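Local coordinates for protein second substrate binding domain of putative amino acid ABC transporter (PDB 4OEN) that probably binds an amino acid outside the cell and hands it to the membrane part of an ABC transporter, at residues P15-N20 / I28-I33; G65-M70 / T185-K190; A102-L107 / S129-K134; G109-V114 / G151-V156; T118-F123 / A155-E160. One frame throughout, in Å; residues are numbered along the deposited sequence. Where two conformers were deposited one is given.

Overall arrangement
From the N terminus, contact 1 closes a seven-residue loop that holds strand 25-26 and leads into helix 28-40. Contact 2 follows it: 65-70 pairs with 185-190 and closes a loop of 114 residues, inside which contacts 3, 4 and 5 are all nested. Contact 3 crosses both 4 and 5, while 4 and 5 share Ala155 and Val156 of strand 155-159. Contacts 1 and 2 touch through Asp29 and Gly69 and belong to one lobe of the type II periplasmic binding protein fold. Contacts 3 to 5 touch one another and belong to the other, across the chain's centre. Strands 87-96 and 180-190 run between the lobes.

Contact 1. Residues P15-N20 / I28-I33; sequences PFVFQN and IDMELI
Pro15 and Phe16 receive the first turn of helix 28-40 with their carbonyl groups, in the N-terminal lobe of a type II periplasmic binding protein fold. Two backbone hydrogen bonds define the junction. Ile28 N donates to Pro15 O over 3.0 Å, nearly straight at 162°. Asp29 N reaches Phe16 O at 2.9 Å. Two N-H groups at the start of the helix are thus satisfied by successive carbonyls of a loop that carries a cis peptide before Pro15 and a classic beta bulge at Phe16 and Val17.

The carboxylate of Asp29 lies against Phe16. Its plane is turned 42° from the ring plane; Asp29 OD1 stands at the ring edge, 3.6 Å from Phe16 CD1, and Asp29 OD2 is 3.5 Å from Phe16 CB. The Asp29 oxygens are held by other groups: Gly69 N donates to OD2, and Tyr86 OH makes a weak hydrogen bond with OD1. Asp29 therefore joins this helix start to the 65-70 segment.

Apolar contacts lie on the two sides of this pair in sequence. Ile28 runs alongside Pro15, pointing the same way, and brings CD1 to 4.2 Å from Pro15 CG. Val17 has CG2 anti to its own nitrogen (chi1 54° for CG1), which directs that methyl at the folded chain of Met30. Met30, bent at chi2 and chi3, curls round it, with Val17 CG2 lying 3.8 Å from Met30 CG and 4.0 Å from both Met30 SD and Met30 CE.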
# COMPACT_ATOMS: atom_id res chain seq x y z
N PRO A 15 0.43 -4.12 -4.44
CA PRO A 15 1.22 -3.74 -5.61
C PRO A 15 2.60 -3.15 -5.32
O PRO A 15 3.26 -2.73 -6.26
CB PRO A 15 0.35 -2.68 -6.28
CG PRO A 15 -0.25 -1.96 -5.08
CD PRO A 15 -0.52 -3.06 -4.07
N PHE A 16 3.02 -3.12 -4.06
CA PHE A 16 4.32 -2.53 -3.73
C PHE A 16 5.50 -3.40 -4.16
O PHE A 16 6.49 -2.90 -4.71
CB PHE A 16 4.38 -2.22 -2.23
CG PHE A 16 3.35 -1.23 -1.81
CD1 PHE A 16 3.56 0.13 -2.01
CD2 PHE A 16 2.14 -1.64 -1.27
CE1 PHE A 16 2.61 1.06 -1.66
CE2 PHE A 16 1.17 -0.71 -0.91
CZ PHE A 16 1.41 0.65 -1.11
N VAL A 17 5.40 -4.70 -3.93
CA VAL A 17 6.47 -5.60 -4.33
C VAL A 17 5.87 -6.99 -4.47
O VAL A 17 5.16 -7.47 -3.57
CB VAL A 17 7.66 -5.57 -3.34
CG1 VAL A 17 7.21 -5.83 -1.88
CG2 VAL A 17 8.76 -6.55 -3.76
N PHE A 18 6.14 -7.61 -5.61
CA PHE A 18 5.64 -8.95 -5.88
C PHE A 18 6.39 -9.56 -7.06
O PHE A 18 7.09 -8.86 -7.80
CB PHE A 18 4.13 -8.93 -6.15
CG PHE A 18 3.72 -8.05 -7.31
CD1 PHE A 18 3.40 -8.61 -8.54
CD2 PHE A 18 3.66 -6.67 -7.17
CE1 PHE A 18 3.03 -7.81 -9.61
CE2 PHE A 18 3.28 -5.86 -8.23
CZ PHE A 18 2.97 -6.43 -9.45
N GLN A 19 6.27 -10.87 -7.19
CA GLN A 19 6.92 -11.60 -8.27
C GLN A 19 6.06 -11.59 -9.54
O GLN A 19 4.86 -11.89 -9.49
CB GLN A 19 7.20 -13.04 -7.81
CG GLN A 19 8.42 -13.70 -8.42
CD GLN A 19 8.66 -15.10 -7.86
OE1 GLN A 19 7.97 -15.54 -6.95
NE2 GLN A 19 9.64 -15.80 -8.42
N ASN A 20 6.66 -11.24 -10.67
CA ASN A 20 5.92 -11.29 -11.93
C ASN A 20 6.02 -12.68 -12.56
O ASN A 20 6.64 -13.57 -11.98
CB ASN A 20 6.40 -10.21 -12.91
CG ASN A 20 7.88 -10.34 -13.27
OD1 ASN A 20 8.47 -11.41 -13.15
ND2 ASN A 20 8.47 -9.24 -13.72
N ILE A 28 5.53 -1.16 -7.33
CA ILE A 28 5.81 0.25 -7.10
C ILE A 28 7.16 0.49 -6.42
O ILE A 28 7.96 1.34 -6.84
CB ILE A 28 4.71 0.88 -6.23
CG1 ILE A 28 3.36 0.79 -6.96
CG2 ILE A 28 5.07 2.29 -5.81
CD1 ILE A 28 2.18 1.25 -6.10
N ASP A 29 7.42 -0.26 -5.36
CA ASP A 29 8.64 -0.07 -4.57
C ASP A 29 9.89 -0.40 -5.33
O ASP A 29 10.91 0.28 -5.19
CB ASP A 29 8.62 -0.92 -3.32
CG ASP A 29 7.68 -0.40 -2.29
OD1 ASP A 29 7.11 0.70 -2.48
OD2 ASP A 29 7.54 -1.11 -1.27
N MET A 30 9.82 -1.48 -6.12
CA MET A 30 10.98 -1.94 -6.87
C MET A 30 11.32 -0.92 -7.93
O MET A 30 12.48 -0.54 -8.09
CB MET A 30 10.71 -3.31 -7.49
CG MET A 30 10.50 -4.42 -6.43
SD MET A 30 11.93 -4.71 -5.33
CE MET A 30 11.57 -3.66 -3.92
N GLU A 31 10.30 -0.45 -8.65
CA GLU A 31 10.55 0.53 -9.69
C GLU A 31 11.03 1.86 -9.10
O GLU A 31 11.91 2.50 -9.66
CB GLU A 31 9.30 0.75 -10.54
CG GLU A 31 8.97 -0.47 -11.38
CD GLU A 31 8.06 -0.17 -12.55
OE1 GLU A 31 8.21 0.90 -13.20
OE2 GLU A 31 7.19 -1.01 -12.83
N LEU A 32 10.43 2.26 -7.97
CA LEU A 32 10.76 3.54 -7.37
C LEU A 32 12.20 3.58 -6.85
O LEU A 32 12.93 4.52 -7.12
CB LEU A 32 9.77 3.86 -6.25
CG LEU A 32 10.04 5.13 -5.46
CD1 LEU A 32 9.92 6.35 -6.35
CD2 LEU A 32 9.10 5.20 -4.27
N ILE A 33 12.62 2.55 -6.12
CA ILE A 33 13.98 2.61 -5.57
C ILE A 33 15.02 2.58 -6.70
O ILE A 33 16.03 3.28 -6.64
CB ILE A 33 14.25 1.48 -4.54
CG1 ILE A 33 15.53 1.79 -3.75
CG2 ILE A 33 14.26 0.09 -5.18
CD1 ILE A 33 15.47 3.11 -3.01

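Contact 2. Residues G65-M70 / T185-K190; sequences GIIAGM and TAFAVK
Gly65 begins the pairing with its bare CA placed 3.8 Å from Phe187 CZ, where the ring fills the side a side chain would need. This pairing joins strands 65-66 and 180-190 in the first lobe of the type II periplasmic binding protein fold. Ile66 forms an antiparallel hydrogen-bonded pair with Ala188: Ile66 N donates to Ala188 O at 2.9 Å (162°), and Ala188 N returns to Ile66 O at 3.0 Å. On that face Ile66 CG2 meets Ala188 CB at 3.7 Å. Ile67 offers CB to the edge of the Phe187 ring, in its plane and 3.9 Å from CD1. The strands then part, and water 1 fills in, accepting from Ala68 N and Met70 N while donating to Ala186 O. Gly69 has its carbonyl carbon 3.4 Å from Thr185 CG2. Met70 restores direct bonding, its O taking Ala186 N at 3.1 Å. Fully extended, its chain sets SD 4.0 Å from Ala188 CB.

Helix 51-60 packs on Ile66 through Ala54 and Ile55, and helix 195-210 carries Phe201, stacked on Phe187. Strand 80-82 lays Phe80 and Phe82 against Met70 and Ala188, while Gly65 and Ile67 bond to Ala8 on the other strand edge.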
# COMPACT_ATOMS: atom_id res chain seq x y z
N GLY A 65 18.84 -0.24 3.86
CA GLY A 65 17.52 0.36 3.84
C GLY A 65 16.47 -0.67 3.59
O GLY A 65 16.78 -1.78 3.16
N ILE A 66 15.23 -0.32 3.91
CA ILE A 66 14.08 -1.17 3.62
C ILE A 66 13.00 -0.39 2.87
O ILE A 66 12.70 0.76 3.20
CB ILE A 66 13.50 -1.80 4.91
CG1 ILE A 66 12.24 -2.61 4.60
CG2 ILE A 66 13.21 -0.74 5.98
CD1 ILE A 66 11.70 -3.38 5.81
N ILE A 67 12.45 -1.02 1.83
CA ILE A 67 11.29 -0.46 1.14
C ILE A 67 10.37 -1.64 0.90
O ILE A 67 10.79 -2.65 0.34
CB ILE A 67 11.68 0.30 -0.17
CG1 ILE A 67 10.51 1.17 -0.63
CG2 ILE A 67 12.23 -0.65 -1.27
CD1 ILE A 67 10.84 2.02 -1.89
N ALA A 68 9.14 -1.55 1.39
CA ALA A 68 8.23 -2.70 1.35
C ALA A 68 6.82 -2.30 1.74
O ALA A 68 6.22 -2.92 2.61
CB ALA A 68 8.73 -3.83 2.29
N GLY A 69 6.29 -1.25 1.11
CA GLY A 69 4.98 -0.73 1.48
C GLY A 69 4.89 -0.49 2.97
O GLY A 69 3.85 -0.75 3.59
N MET A 70 5.98 0.01 3.54
CA MET A 70 6.16 0.09 4.99
C MET A 70 5.46 1.29 5.60
O MET A 70 5.74 2.43 5.24
CB MET A 70 7.64 0.14 5.32
CG MET A 70 7.95 0.23 6.80
SD MET A 70 9.74 0.09 7.04
CE MET A 70 9.85 0.15 8.83
N THR A 185 3.40 5.90 3.78
CA THR A 185 4.25 4.81 3.35
C THR A 185 5.61 5.40 3.03
O THR A 185 5.69 6.39 2.32
CB THR A 185 3.68 4.10 2.11
OG1 THR A 185 2.26 3.98 2.24
CG2 THR A 185 4.30 2.74 1.93
N ALA A 186 6.68 4.81 3.56
CA ALA A 186 8.00 5.40 3.34
C ALA A 186 9.12 4.38 3.31
O ALA A 186 8.95 3.24 3.71
CB ALA A 186 8.30 6.45 4.41
N PHE A 187 10.26 4.82 2.80
CA PHE A 187 11.53 4.10 2.85
C PHE A 187 12.16 4.33 4.22
O PHE A 187 11.90 5.36 4.85
CB PHE A 187 12.41 4.64 1.69
CG PHE A 187 13.83 4.17 1.70
CD1 PHE A 187 14.18 2.94 1.16
CD2 PHE A 187 14.84 5.00 2.18
CE1 PHE A 187 15.52 2.51 1.14
CE2 PHE A 187 16.17 4.58 2.17
CZ PHE A 187 16.51 3.33 1.65
N ALA A 188 12.96 3.38 4.71
CA ALA A 188 13.54 3.53 6.05
C ALA A 188 14.96 3.04 6.12
O ALA A 188 15.36 2.13 5.40
CB ALA A 188 12.69 2.78 7.09
N VAL A 189 15.73 3.67 7.01
CA VAL A 189 17.07 3.22 7.37
C VAL A 189 17.08 3.01 8.88
O VAL A 189 16.15 3.43 9.58
CB VAL A 189 18.16 4.23 6.95
CG1 VAL A 189 18.11 4.46 5.43
CG2 VAL A 189 17.97 5.54 7.67
N LYS A 190 18.11 2.34 9.38
CA LYS A 190 18.24 2.21 10.83
C LYS A 190 18.41 3.60 11.45
O LYS A 190 19.15 4.42 10.92
CB LYS A 190 19.42 1.30 11.18
CG LYS A 190 19.57 1.07 12.68
CD LYS A 190 20.72 0.12 12.97
CE LYS A 190 20.85 -0.11 14.47
NZ LYS A 190 21.94 -1.06 14.76
O HOH W 1 8.23 1.15 2.07

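Contact 3. Residues A102-L107 / S129-K134; sequences ASYEDL and SKYGYK
Tyr104 and Tyr131 meet by a CH-pi contact: Tyr104 CB sits 3.4 Å from the centroid of the Tyr131 ring and only 5° off its normal. Lys130 CG lies 3.8 Å above the opposite face, and the ring is held between the two. The tyrosine rings themselves are oblique, with centroids 5.3 Å apart and planes at 41°.

Polar contacts gather at the ring's rim. Glu105, bent at chi2 (82°), folds its carboxylate back to the Tyr131 edge, where OE2 comes in plane to 3.6 Å from CE1. Water 2 donates to Glu105 OE2 at 2.7 Å and lies 2.6 Å from Tyr131 OH, bridging the segments, which make no direct hydrogen bond. Lys130 NZ bonds the same hydroxyl weakly.

The second apolar contact is deeper: Leu107 CB reaches Tyr133 CD2 at 3.9 Å, and Leu107 O lies 3.4 Å from Tyr133 CB. Tyr133 spends its hydroxyl on Leu124 O.

The 3-10 turn 105-107 and the end of helix 128-131 thus pack together beside strand 111-115 in the second lobe. Val112 of that strand packs on both Leu107 and Tyr133, and Lys134 opens strand 134-138, its backbone bonding to Lys110 and Val112.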
# COMPACT_ATOMS: atom_id res chain seq x y z
N ALA A 102 -23.15 5.64 -4.07
CA ALA A 102 -22.31 6.79 -4.41
C ALA A 102 -21.97 7.67 -3.20
O ALA A 102 -21.37 8.74 -3.36
CB ALA A 102 -22.99 7.62 -5.48
N SER A 103 -22.34 7.22 -2.01
CA SER A 103 -22.03 7.92 -0.77
C SER A 103 -22.19 6.96 0.40
O SER A 103 -22.81 5.92 0.26
CB SER A 103 -22.94 9.13 -0.57
OG SER A 103 -24.27 8.73 -0.29
N TYR A 104 -21.64 7.31 1.55
CA TYR A 104 -21.80 6.44 2.72
C TYR A 104 -23.27 6.44 3.16
O TYR A 104 -23.76 5.45 3.68
CB TYR A 104 -20.90 6.88 3.87
CG TYR A 104 -19.43 6.61 3.62
CD1 TYR A 104 -18.98 5.37 3.20
CD2 TYR A 104 -18.50 7.62 3.78
CE1 TYR A 104 -17.62 5.13 2.98
CE2 TYR A 104 -17.15 7.40 3.54
CZ TYR A 104 -16.72 6.16 3.15
OH TYR A 104 -15.38 5.98 2.93
N GLU A 105 -23.94 7.56 2.96
CA GLU A 105 -25.37 7.66 3.26
C GLU A 105 -26.18 6.64 2.46
O GLU A 105 -27.20 6.13 2.94
CB GLU A 105 -25.89 9.08 2.97
CG GLU A 105 -25.45 10.14 3.98
CD GLU A 105 -24.05 10.69 3.73
OE1 GLU A 105 -23.41 10.30 2.73
OE2 GLU A 105 -23.59 11.52 4.55
N ASP A 106 -25.73 6.33 1.25
CA ASP A 106 -26.42 5.34 0.41
C ASP A 106 -26.36 3.93 1.01
O ASP A 106 -27.11 3.04 0.59
CB ASP A 106 -25.84 5.31 -1.00
CG ASP A 106 -26.23 6.52 -1.83
OD1 ASP A 106 -27.19 7.23 -1.45
OD2 ASP A 106 -25.60 6.75 -2.89
N LEU A 107 -25.48 3.74 1.98
CA LEU A 107 -25.29 2.43 2.59
C LEU A 107 -26.30 2.16 3.69
O LEU A 107 -26.27 1.08 4.29
CB LEU A 107 -23.87 2.30 3.17
CG LEU A 107 -22.76 2.28 2.12
CD1 LEU A 107 -21.42 2.35 2.85
CD2 LEU A 107 -22.89 1.01 1.31
N SER A 129 -22.78 3.67 13.33
CA SER A 129 -23.95 4.35 13.87
C SER A 129 -24.31 5.56 13.02
O SER A 129 -25.48 5.89 12.85
CB SER A 129 -23.71 4.78 15.32
OG SER A 129 -23.67 3.65 16.18
N LYS A 130 -23.28 6.21 12.48
CA LYS A 130 -23.47 7.39 11.64
C LYS A 130 -24.25 7.07 10.37
O LYS A 130 -25.16 7.82 9.99
CB LYS A 130 -22.11 8.01 11.30
CG LYS A 130 -22.19 9.30 10.47
CD LYS A 130 -20.81 9.90 10.30
CE LYS A 130 -20.87 11.20 9.53
NZ LYS A 130 -19.50 11.71 9.27
N TYR A 131 -23.93 5.95 9.73
CA TYR A 131 -24.49 5.66 8.41
C TYR A 131 -25.53 4.54 8.36
O TYR A 131 -26.31 4.47 7.42
CB TYR A 131 -23.36 5.36 7.42
CG TYR A 131 -22.47 6.57 7.22
CD1 TYR A 131 -22.98 7.75 6.67
CD2 TYR A 131 -21.13 6.54 7.59
CE1 TYR A 131 -22.17 8.85 6.49
CE2 TYR A 131 -20.32 7.63 7.41
CZ TYR A 131 -20.84 8.78 6.85
OH TYR A 131 -20.01 9.87 6.68
N GLY A 132 -25.54 3.67 9.37
CA GLY A 132 -26.63 2.71 9.52
C GLY A 132 -26.57 1.48 8.63
O GLY A 132 -27.62 0.90 8.31
N TYR A 133 -25.36 1.09 8.22
CA TYR A 133 -25.17 -0.14 7.46
C TYR A 133 -24.94 -1.30 8.42
O TYR A 133 -24.64 -1.09 9.60
CB TYR A 133 -23.99 -0.03 6.48
CG TYR A 133 -22.75 0.60 7.08
CD1 TYR A 133 -21.94 -0.10 7.97
CD2 TYR A 133 -22.41 1.91 6.77
CE1 TYR A 133 -20.83 0.49 8.53
CE2 TYR A 133 -21.29 2.51 7.32
CZ TYR A 133 -20.50 1.79 8.20
OH TYR A 133 -19.40 2.40 8.75
N LYS A 134 -25.12 -2.51 7.91
CA LYS A 134 -24.67 -3.72 8.59
C LYS A 134 -23.26 -4.05 8.13
O LYS A 134 -22.85 -3.68 7.03
CB LYS A 134 -25.61 -4.89 8.30
CG LYS A 134 -27.03 -4.70 8.80
CD LYS A 134 -27.91 -5.85 8.33
CE LYS A 134 -29.30 -5.79 8.96
NZ LYS A 134 -29.96 -4.48 8.76
O HOH W 2 -20.98 11.79 5.23

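Contact 4. Residues G109-V114 / G151-V156; sequences GKTVGV and GAIDAV
Two neighbouring parallel strands of the second lobe, 111-115 and 155-159, join here where Thr111 and Gly113 meet Asp154 and Ala155; Val112 pairs with Ala155 and Gly113 with Val156. Asp154, just ahead of its strand, ties up the start of the other: its OD2 accepts Thr111 N at 2.9 Å and 169°, using the anti lone pair, while Asp154 N gives its hydrogen to Thr111 O at 2.8 Å. Side chain and main chain of one residue therefore hold both the N-H and the carbonyl of Thr111. Further along, Gly113 N bonds Ala155 O at 2.8 Å, and Val156 CA adds a CA-H...O contact to Gly113 O.

Water 3 extends the Asp154 end: it donates to Asp154 OD1 and accepts from Lys110 NZ. Lys110 NZ is 4.9 Å from Asp154 OD1, so the opposite charges are linked through water and may attract weakly. The lysine chain, bent at chi2 (-68°), crosses the Asp154 side chain at about a right angle, with Lys110 CB 3.5 Å from Asp154 OD2.

On the apolar side Ile153 sends CD1 to 3.7 Å from Gly113 CA, where the glycine leaves room, and its CG2 meets Thr111 CG2 at 3.8 Å. Helices 119-126 and 128-131 link 111-115 to its other neighbour, 134-138, and helix 141-150 links 134-138 to 155-159. Such beta-alpha-beta crossovers on a parallel sheet are characteristic of the lobes of periplasmic binding proteins.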
# COMPACT_ATOMS: atom_id res chain seq x y z
N GLY A 109 -28.90 0.69 5.75
CA GLY A 109 -29.66 -0.54 5.63
C GLY A 109 -28.97 -1.61 4.79
O GLY A 109 -29.41 -2.75 4.76
N LYS A 110 -27.91 -1.22 4.08
CA LYS A 110 -27.13 -2.14 3.26
C LYS A 110 -26.12 -2.91 4.11
O LYS A 110 -25.91 -2.61 5.29
CB LYS A 110 -26.36 -1.38 2.17
CG LYS A 110 -27.19 -0.47 1.30
CD LYS A 110 -28.13 -1.25 0.44
CE LYS A 110 -28.84 -0.34 -0.57
NZ LYS A 110 -29.91 -1.12 -1.24
N THR A 111 -25.47 -3.89 3.50
CA THR A 111 -24.48 -4.68 4.22
C THR A 111 -23.12 -4.53 3.56
O THR A 111 -22.98 -4.72 2.35
CB THR A 111 -24.86 -6.16 4.25
OG1 THR A 111 -26.09 -6.32 4.97
CG2 THR A 111 -23.77 -6.96 4.93
N VAL A 112 -22.13 -4.16 4.36
CA VAL A 112 -20.77 -3.94 3.87
C VAL A 112 -19.84 -5.03 4.40
O VAL A 112 -19.82 -5.27 5.60
CB VAL A 112 -20.22 -2.57 4.30
CG1 VAL A 112 -18.82 -2.37 3.71
CG2 VAL A 112 -21.16 -1.44 3.85
N GLY A 113 -19.09 -5.68 3.51
CA GLY A 113 -18.08 -6.65 3.90
C GLY A 113 -16.75 -6.02 4.29
O GLY A 113 -16.36 -4.97 3.77
N VAL A 114 -16.03 -6.68 5.20
CA VAL A 114 -14.72 -6.19 5.61
C VAL A 114 -13.89 -7.35 6.16
O VAL A 114 -14.45 -8.34 6.63
CB VAL A 114 -14.85 -5.06 6.66
CG1 VAL A 114 -15.22 -5.60 8.03
CG2 VAL A 114 -13.57 -4.22 6.72
N GLY A 151 -23.60 -10.81 -4.68
CA GLY A 151 -24.58 -9.82 -4.25
C GLY A 151 -25.03 -10.05 -2.82
O GLY A 151 -25.99 -9.43 -2.35
N ALA A 152 -24.34 -10.95 -2.12
CA ALA A 152 -24.68 -11.27 -0.74
C ALA A 152 -24.36 -10.10 0.19
O ALA A 152 -25.03 -9.91 1.21
CB ALA A 152 -23.93 -12.52 -0.29
N ILE A 153 -23.33 -9.35 -0.15
CA ILE A 153 -23.08 -8.05 0.45
C ILE A 153 -23.16 -6.98 -0.64
O ILE A 153 -23.03 -7.29 -1.83
CB ILE A 153 -21.72 -7.99 1.17
CG1 ILE A 153 -20.60 -8.41 0.22
CG2 ILE A 153 -21.74 -8.93 2.39
CD1 ILE A 153 -19.20 -8.27 0.77
N ASP A 154 -23.36 -5.73 -0.24
CA ASP A 154 -23.56 -4.63 -1.17
C ASP A 154 -22.29 -3.86 -1.51
O ASP A 154 -22.23 -3.14 -2.50
CB ASP A 154 -24.61 -3.69 -0.59
CG ASP A 154 -25.93 -4.38 -0.37
OD1 ASP A 154 -26.59 -4.69 -1.39
OD2 ASP A 154 -26.32 -4.61 0.79
N ALA A 155 -21.28 -4.00 -0.66
CA ALA A 155 -20.05 -3.24 -0.78
C ALA A 155 -18.99 -3.90 0.07
O ALA A 155 -19.32 -4.76 0.92
CB ALA A 155 -20.25 -1.79 -0.34
N VAL A 156 -17.74 -3.52 -0.17
CA VAL A 156 -16.64 -3.88 0.72
C VAL A 156 -15.89 -2.63 1.11
O VAL A 156 -15.98 -1.59 0.45
CB VAL A 156 -15.63 -4.85 0.06
CG1 VAL A 156 -16.32 -6.11 -0.43
CG2 VAL A 156 -14.89 -4.15 -1.10
O HOH W 3 -29.20 -3.96 -1.69

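Contact 5. Residues T118-F123 / A155-E160; sequences TASQTF and AVMDDE
Water 4 is gripped from both segments: it accepts from Ser120 N at 3.0 Å and donates to Asp159 OD1 at 2.8 Å, joining the first turn of helix 119-126 to the end of strand 155-159. No direct hydrogen bond spans the segments. Ser120 nevertheless comes close, its OG 3.2 Å from Asp158 CA, and that hydroxyl is hydrogen-bonded to Thr91 OG1. Ser120 CB rests 3.5 Å from Met157 O. Thr118 caps the helix start, its OG1 accepting from Gln121 N at 3.1 Å.

The apolar part is a Met-aromatic contact. With Phe123 CG anti to the backbone nitrogen (chi1 176°), the ring is directed at Met157; the two side chains cross at about a right angle. Met157 CE lies 3.6 Å from Phe123 CE2, and Met157 SD is 5.2 Å from the Phe123 centroid. Met157 was modelled in two conformers, so this contact is doubtful in detail.

The axes of 119-123 and 155-159 approach to 7.5 Å, with chain directions 127° apart. In this alpha/beta lobe of the type II fold the helix packs on the sheet, Ser120 touching Val114 of strand 111-115, while strand 87-96 flanks 155-159 and helix 141-150 packs on Val156 and Asp158.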
# COMPACT_ATOMS: atom_id res chain seq x y z
N THR A 118 -8.49 -5.42 10.40
CA THR A 118 -7.92 -4.45 9.48
C THR A 118 -8.32 -3.03 9.82
O THR A 118 -9.30 -2.80 10.53
CB THR A 118 -8.35 -4.73 8.04
OG1 THR A 118 -9.77 -4.56 7.95
CG2 THR A 118 -7.99 -6.15 7.65
N ALA A 119 -7.56 -2.08 9.27
CA ALA A 119 -7.90 -0.67 9.41
C ALA A 119 -9.24 -0.36 8.77
O ALA A 119 -9.97 0.50 9.27
CB ALA A 119 -6.83 0.21 8.82
N SER A 120 -9.57 -1.06 7.68
CA SER A 120 -10.88 -0.92 7.06
C SER A 120 -11.99 -1.29 8.04
O SER A 120 -13.04 -0.63 8.11
CB SER A 120 -10.96 -1.78 5.80
OG SER A 120 -10.10 -1.27 4.79
N GLN A 121 -11.75 -2.33 8.82
CA GLN A 121 -12.74 -2.74 9.82
C GLN A 121 -12.92 -1.71 10.94
O GLN A 121 -14.03 -1.48 11.39
CB GLN A 121 -12.36 -4.09 10.41
CG GLN A 121 -13.35 -4.60 11.48
CD GLN A 121 -12.85 -5.85 12.14
OE1 GLN A 121 -11.68 -5.94 12.50
NE2 GLN A 121 -13.73 -6.84 12.29
N THR A 122 -11.82 -1.12 11.39
CA THR A 122 -11.87 -0.05 12.37
C THR A 122 -12.72 1.12 11.87
O THR A 122 -13.62 1.59 12.56
CB THR A 122 -10.46 0.44 12.70
OG1 THR A 122 -9.63 -0.69 13.06
CG2 THR A 122 -10.49 1.45 13.82
N PHE A 123 -12.44 1.56 10.65
CA PHE A 123 -13.23 2.66 10.08
C PHE A 123 -14.71 2.30 10.03
O PHE A 123 -15.56 3.06 10.49
CB PHE A 123 -12.70 3.02 8.67
CG PHE A 123 -13.52 4.06 7.97
CD1 PHE A 123 -13.24 5.41 8.14
CD2 PHE A 123 -14.57 3.70 7.16
CE1 PHE A 123 -14.00 6.37 7.49
CE2 PHE A 123 -15.34 4.65 6.52
CZ PHE A 123 -15.05 5.98 6.67
N ALA A 155 -21.28 -4.00 -0.66
CA ALA A 155 -20.05 -3.24 -0.78
C ALA A 155 -18.99 -3.90 0.07
O ALA A 155 -19.32 -4.76 0.92
CB ALA A 155 -20.25 -1.79 -0.34
N VAL A 156 -17.74 -3.52 -0.17
CA VAL A 156 -16.64 -3.88 0.72
C VAL A 156 -15.89 -2.63 1.11
O VAL A 156 -15.98 -1.59 0.45
CB VAL A 156 -15.63 -4.85 0.06
CG1 VAL A 156 -16.32 -6.11 -0.43
CG2 VAL A 156 -14.89 -4.15 -1.10
N MET A 157 -15.16 -2.71 2.21
CA MET A 157 -14.18 -1.69 2.58
C MET A 157 -12.81 -2.36 2.60
O MET A 157 -12.66 -3.39 3.26
CB MET A 157 -14.52 -1.10 3.95
CG MET A 157 -13.91 0.27 4.22
SD MET A 157 -14.94 1.57 3.52
CE MET A 157 -13.87 3.01 3.68
N ASP A 158 -11.83 -1.81 1.90
CA ASP A 158 -10.51 -2.45 1.80
C ASP A 158 -9.41 -1.42 1.63
O ASP A 158 -9.68 -0.23 1.46
CB ASP A 158 -10.50 -3.44 0.62
CG ASP A 158 -9.51 -4.60 0.78
OD1 ASP A 158 -8.62 -4.63 1.68
OD2 ASP A 158 -9.61 -5.52 -0.06
N ASP A 159 -8.17 -1.88 1.63
CA ASP A 159 -7.04 -1.02 1.38
C ASP A 159 -7.10 -0.49 -0.05
O ASP A 159 -7.24 -1.27 -1.00
CB ASP A 159 -5.72 -1.78 1.58
CG ASP A 159 -5.51 -2.18 3.02
OD1 ASP A 159 -5.58 -1.28 3.88
OD2 ASP A 159 -5.27 -3.38 3.28
N GLU A 160 -6.95 0.82 -0.19
CA GLU A 160 -7.03 1.43 -1.51
C GLU A 160 -5.99 0.90 -2.52
O GLU A 160 -6.36 0.59 -3.64
CB GLU A 160 -6.93 2.96 -1.41
CG GLU A 160 -6.81 3.60 -2.79
CD GLU A 160 -7.01 5.09 -2.79
OE1 GLU A 160 -7.66 5.63 -1.86
OE2 GLU A 160 -6.52 5.73 -3.75
O HOH W 4 -7.71 -2.15 5.56